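Local atomic coordinates of chorismate synthase (Campylobacter jejuni, PDB entry 1SQ1), a protein that probably catalyses the last step of the shikimate pathway, the anti-1,4-elimination of phosphate from 5-enolpyruvylshikimate-3-phosphate to give chorismate, with reduced FMN as cofactor. Residues L39-E42 with L43-R46; P183-E186 with S187-N191; S333-V336 with R337-L340. All blocks are in the same frame, centred on the assembly; numbering follows the deposited sequence.

Interaction 1 of 3, residues L39-E42 with L43-R46; sequences LQNE and LDKR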
# COMPACT_ATOMS: atom_id res chain seq x y z
N LEU A 39 19.00 -20.17 9.53
CA LEU A 39 17.57 -20.25 9.27
C LEU A 39 17.04 -21.52 9.89
O LEU A 39 16.14 -21.49 10.73
CB LEU A 39 17.30 -20.27 7.77
CG LEU A 39 15.93 -20.81 7.37
CD1 LEU A 39 14.85 -19.79 7.72
CD2 LEU A 39 15.92 -21.10 5.88
N GLN A 40 17.61 -22.64 9.48
CA GLN A 40 17.18 -23.93 9.98
C GLN A 40 17.27 -24.02 11.50
O GLN A 40 16.43 -24.67 12.13
CB GLN A 40 18.00 -25.05 9.34
CG GLN A 40 17.45 -26.43 9.62
CD GLN A 40 16.02 -26.59 9.12
OE1 GLN A 40 15.76 -26.49 7.92
NE2 GLN A 40 15.09 -26.84 10.04
N ASN A 41 18.27 -23.38 12.09
CA ASN A 41 18.41 -23.42 13.54
C ASN A 41 17.32 -22.64 14.24
O ASN A 41 16.77 -23.09 15.24
CB ASN A 41 19.77 -22.88 13.98
CG ASN A 41 20.89 -23.83 13.68
OD1 ASN A 41 20.76 -25.04 13.86
ND2 ASN A 41 22.02 -23.29 13.24
N GLU A 42 17.02 -21.46 13.73
CA GLU A 42 16.01 -20.62 14.34
C GLU A 42 14.69 -21.37 14.35
O GLU A 42 13.96 -21.34 15.34
CB GLU A 42 15.87 -19.31 13.58
CG GLU A 42 15.43 -18.16 14.46
CD GLU A 42 16.51 -17.75 15.46
OE1 GLU A 42 16.23 -16.88 16.31
OE2 GLU A 42 17.63 -18.28 15.39
N LEU A 43 14.38 -22.05 13.25
CA LEU A 43 13.13 -22.79 13.18
C LEU A 43 13.07 -23.86 14.27
O LEU A 43 11.98 -24.21 14.75
CB LEU A 43 12.95 -23.43 11.79
CG LEU A 43 12.41 -22.53 10.68
CD1 LEU A 43 12.34 -23.30 9.38
CD2 LEU A 43 11.04 -22.01 11.06
N ASP A 44 14.23 -24.37 14.69
CA ASP A 44 14.29 -25.40 15.72
C ASP A 44 14.09 -24.84 17.13
O ASP A 44 13.84 -25.60 18.07
CB ASP A 44 15.62 -26.17 15.65
CG ASP A 44 15.75 -26.99 14.37
OD1 ASP A 44 14.72 -27.50 13.87
OD2 ASP A 44 16.88 -27.15 13.88
N LYS A 45 14.19 -23.53 17.27
CA LYS A 45 13.99 -22.89 18.57
C LYS A 45 12.51 -22.91 18.94
O LYS A 45 12.17 -23.24 20.08
CB LYS A 45 14.52 -21.45 18.56
CG LYS A 45 15.98 -21.33 18.96
CD LYS A 45 16.32 -19.90 19.37
CE LYS A 45 17.71 -19.81 19.98
NZ LYS A 45 18.03 -18.42 20.43
N ARG A 46 11.64 -22.56 18.00
CA ARG A 46 10.21 -22.56 18.29
C ARG A 46 9.76 -24.01 18.53
O ARG A 46 10.19 -24.93 17.83
CB ARG A 46 9.42 -21.95 17.13
CG ARG A 46 9.42 -22.78 15.86
CD ARG A 46 8.36 -22.29 14.90
NE ARG A 46 7.00 -22.46 15.41
CZ ARG A 46 6.38 -23.63 15.54
NH1 ARG A 46 7.00 -24.76 15.20
NH2 ARG A 46 5.14 -23.68 15.99
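The amide N of L43 meets the carbonyl O of L39 at 3.1 Å, with an N-H...O angle of 164°, an i to i+4 bond of a regular alpha-helix. One residue on, the pattern slackens: D44 N has weak bonds to both Q40 O (3.4 Å) and N41 O, and K45 N, only weakly bonded to N41 O, turns mainly to E42 O at 2.9 Å, an i to i+3 bond.

Q40 and D44 lean together on the outer side without bonding: NE2 of Q40 stays 3.9 Å from OD1 of D44, the amide and carboxylate planes 40° apart. The amide of Q40 is engaged instead with the backbone of A62 and, weakly, of D60. OE1 of E42 lies 4.8 Å from NZ of K45, too far for a contact; a bend at chi2 (69°) helps to set this carboxylate where it is paired with R337. NE of R46, a residue predicted to bind NADP(+), is hydrogen-bonded to OG of S128. L39 and L43 form the buried face, set against helix 128-143 at A136, M140 and V132 and against A62 of strand 62-64.

Interaction 2 of 3, residues P183-E186 with S187-N191; sequences PKLE and SDFKN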
# COMPACT_ATOMS: atom_id res chain seq x y z
N PRO A 183 18.30 -16.54 35.91
CA PRO A 183 18.66 -17.88 36.40
C PRO A 183 18.17 -18.24 37.80
O PRO A 183 18.11 -19.42 38.17
CB PRO A 183 20.19 -17.87 36.30
CG PRO A 183 20.54 -16.42 36.50
CD PRO A 183 19.50 -15.74 35.64
N LYS A 184 17.80 -17.22 38.58
CA LYS A 184 17.32 -17.43 39.94
C LYS A 184 15.85 -17.88 39.94
O LYS A 184 15.36 -18.45 40.93
CB LYS A 184 17.48 -16.13 40.74
CG LYS A 184 16.86 -16.16 42.13
CD LYS A 184 17.46 -17.24 43.04
CE LYS A 184 16.84 -17.17 44.44
NZ LYS A 184 17.50 -18.07 45.43
N LEU A 185 15.14 -17.64 38.84
CA LEU A 185 13.74 -18.03 38.73
C LEU A 185 13.52 -19.12 37.68
O LEU A 185 12.39 -19.53 37.45
CB LEU A 185 12.87 -16.81 38.40
CG LEU A 185 12.52 -15.81 39.50
CD1 LEU A 185 13.68 -15.60 40.44
CD2 LEU A 185 12.09 -14.49 38.87
N GLU A 186 14.59 -19.59 37.06
CA GLU A 186 14.47 -20.60 36.03
C GLU A 186 13.80 -21.88 36.51
O GLU A 186 13.17 -22.60 35.73
CB GLU A 186 15.85 -20.91 35.43
CG GLU A 186 15.82 -21.58 34.05
CD GLU A 186 16.31 -23.01 34.09
OE1 GLU A 186 16.46 -23.62 33.01
OE2 GLU A 186 16.54 -23.53 35.21
N SER A 187 13.92 -22.18 37.80
CA SER A 187 13.30 -23.38 38.37
C SER A 187 11.81 -23.14 38.63
O SER A 187 11.01 -24.06 38.52
CB SER A 187 13.99 -23.77 39.68
OG SER A 187 13.50 -22.98 40.76
N ASP A 188 11.46 -21.91 38.99
CA ASP A 188 10.07 -21.57 39.28
C ASP A 188 9.25 -21.52 37.99
O ASP A 188 8.10 -21.97 37.96
CB ASP A 188 9.98 -20.22 39.99
CG ASP A 188 10.77 -20.19 41.29
OD1 ASP A 188 10.22 -19.72 42.31
OD2 ASP A 188 11.94 -20.64 41.27
N PHE A 189 9.83 -20.96 36.93
CA PHE A 189 9.10 -20.90 35.68
C PHE A 189 8.75 -22.33 35.27
O PHE A 189 7.59 -22.63 35.00
CB PHE A 189 9.95 -20.24 34.59
CG PHE A 189 10.26 -18.79 34.84
CD1 PHE A 189 9.49 -18.04 35.72
CD2 PHE A 189 11.32 -18.18 34.20
CE1 PHE A 189 9.77 -16.70 35.96
CE2 PHE A 189 11.61 -16.83 34.43
CZ PHE A 189 10.83 -16.09 35.31
N LYS A 190 9.76 -23.21 35.25
CA LYS A 190 9.55 -24.61 34.85
C LYS A 190 8.45 -25.29 35.64
O LYS A 190 7.55 -25.92 35.08
CB LYS A 190 10.85 -25.40 35.03
CG LYS A 190 11.95 -24.99 34.09
CD LYS A 190 13.19 -25.83 34.28
CE LYS A 190 14.25 -25.47 33.26
NZ LYS A 190 15.48 -26.30 33.44
N ASN A 191 8.54 -25.14 36.95
CA ASN A 191 7.58 -25.70 37.88
C ASN A 191 6.20 -25.13 37.58
O ASN A 191 5.24 -25.88 37.43
CB ASN A 191 8.02 -25.35 39.30
CG ASN A 191 6.88 -25.34 40.28
OD1 ASN A 191 6.69 -24.36 41.01
ND2 ASN A 191 6.12 -26.42 40.30
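With chi1 of -78° in L185 and -65° in F189, each side chain has its CG beside its own backbone N, which brings the aromatic ring over the last loop residue before helix 186-198. CB of L185 lies over the ring face, 4.1 Å from its centroid, in a CH-pi contact, and CD2 reaches CZ of F189 at 4.1 Å. The carbonyl O of L185 stands over a face of the same ring, 3.4 Å from CG and offset toward the rim. That oxygen also accepts the amide of F189 at 3.0 Å, with an N-H...O angle of 166°, and more weakly the amide of D188, so it starts the helical hydrogen bonding.

On another side of this first turn, the extended chain of K190 carries NZ to the carboxylate of E186, a salt bridge whose exact geometry is doubtful. NZ of K190 forms its firmer salt bridge with OE2 of E177. On the outer surface, OG of S187 donates to OD2 of D188 at 2.9 Å, on the anti side and tilted out of the carboxylate plane. F189 is buried against F159, I178 and C180. The chemistry is thus divided: L185 and the buried F189 ring pack together at the helix start, and on its flank the positive charge of K190 may offset the closeness of the E186 and E177 carboxylates, though the position of E186 OE1 is unsure.

Interaction 3 of 3, residues S333-V336 with R337-L340; sequences SAMV and RLVL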
# COMPACT_ATOMS: atom_id res chain seq x y z
N SER A 333 10.91 -12.32 18.33
CA SER A 333 12.20 -11.96 17.75
C SER A 333 12.07 -11.80 16.24
O SER A 333 12.44 -10.76 15.69
CB SER A 333 13.26 -13.02 18.05
OG SER A 333 13.83 -12.83 19.34
N ALA A 334 11.53 -12.82 15.58
CA ALA A 334 11.35 -12.80 14.13
C ALA A 334 10.63 -11.53 13.69
O ALA A 334 11.09 -10.85 12.78
CB ALA A 334 10.56 -14.03 13.69
N MSE A 335 9.52 -11.21 14.34
CA MSE A 335 8.76 -10.02 14.01
C MSE A 335 9.56 -8.73 14.16
O MSE A 335 9.51 -7.86 13.29
CB MSE A 335 7.49 -9.92 14.87
CG MSE A 335 6.45 -10.99 14.63
SE MSE A 335 6.03 -11.29 12.75
CE MSE A 335 5.19 -9.60 12.30
N VAL A 336 10.30 -8.60 15.26
CA VAL A 336 11.09 -7.38 15.45
C VAL A 336 12.19 -7.35 14.40
O VAL A 336 12.66 -6.29 14.01
CB VAL A 336 11.71 -7.32 16.85
CG1 VAL A 336 12.58 -6.09 16.97
CG2 VAL A 336 10.61 -7.28 17.90
N ARG A 337 12.56 -8.52 13.91
CA ARG A 337 13.58 -8.63 12.90
C ARG A 337 13.02 -8.04 11.62
O ARG A 337 13.57 -7.07 11.09
CB ARG A 337 13.93 -10.10 12.65
CG ARG A 337 15.40 -10.38 12.57
CD ARG A 337 15.97 -10.84 13.91
NE ARG A 337 15.75 -12.26 14.16
CZ ARG A 337 16.53 -12.98 14.96
NH1 ARG A 337 17.58 -12.41 15.56
NH2 ARG A 337 16.28 -14.27 15.17
N LEU A 338 11.91 -8.61 11.13
CA LEU A 338 11.27 -8.14 9.90
C LEU A 338 11.09 -6.63 9.88
O LEU A 338 11.46 -5.96 8.91
CB LEU A 338 9.91 -8.81 9.72
CG LEU A 338 9.92 -10.31 9.37
CD1 LEU A 338 8.62 -10.91 9.83
CD2 LEU A 338 10.12 -10.54 7.88
N VAL A 339 10.54 -6.08 10.96
CA VAL A 339 10.35 -4.64 11.02
C VAL A 339 11.68 -3.89 10.81
O VAL A 339 11.81 -3.13 9.86
CB VAL A 339 9.75 -4.22 12.37
CG1 VAL A 339 9.52 -2.72 12.39
CG2 VAL A 339 8.44 -4.96 12.60
N LEU A 340 12.66 -4.12 11.69
CA LEU A 340 13.95 -3.43 11.57
C LEU A 340 14.58 -3.55 10.18
O LEU A 340 15.08 -2.56 9.64
CB LEU A 340 14.94 -3.92 12.62
CG LEU A 340 14.72 -3.36 14.03
CD1 LEU A 340 15.73 -3.95 14.97
CD2 LEU A 340 14.79 -1.84 14.01
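S333 O receives the amide N of R337 at 2.9 Å, the first of four successive i to i+4 bonds in the long alpha-helix 325-346, which is buried here. CB of S333 packs over one face of the R337 guanidinium, offset toward the rim, while OG of S333 is hydrogen-bonded to S151. R337 bends at chi2 (95°) and again at chi3, folding back along the helix toward S333; its NH2 forms a salt bridge with E42, which probably balances the charge of this buried arginine.

A334 contributes its carbonyl, which takes the amide of L338 at 2.9 Å in a nearly straight bond, with an N-H...O angle of 168°. M335, a selenomethionine, accepts the amide of V339 through its carbonyl O at 3.1 Å. Its side chain, bent at chi2 and chi3, crosses that of L338 at a slant, and SE of M335 lies 3.9 Å from CD1 of L338 in an apolar contact.

V336 faces the sheet, touching V149, T209 and V211 of strands 148-156 and 205-212; L340, one turn later, rests on V149 and V211 as well. Their backbones join through L340 N and V336 O at 3.2 Å, closing the run of four bonds. Along the same side of the helix, CG1 of V336 approaches CD1 of L340 at 4.3 Å.

In the fold
Interactions 1 and 3 belong to two helices, 36-45 and 325-346, joined directly by a salt bridge between OE1 of E42 and NH2 of R337 at 2.8 Å; their centres are 15 Å apart. Both also lean on helix 128-143. They lie near the predicted cofactor site: the side chain of R46 is about 10 Å from that of N238 and about 11 Å from that of T295, both predicted FMN-binding residues, and the side chain of M335 is about 10 Å from that of N238. Interaction 2 is peripheral, away from the predicted cofactor-binding residues, with nearest atoms about 14 Å from interaction 1 and about 16 Å from interaction 3.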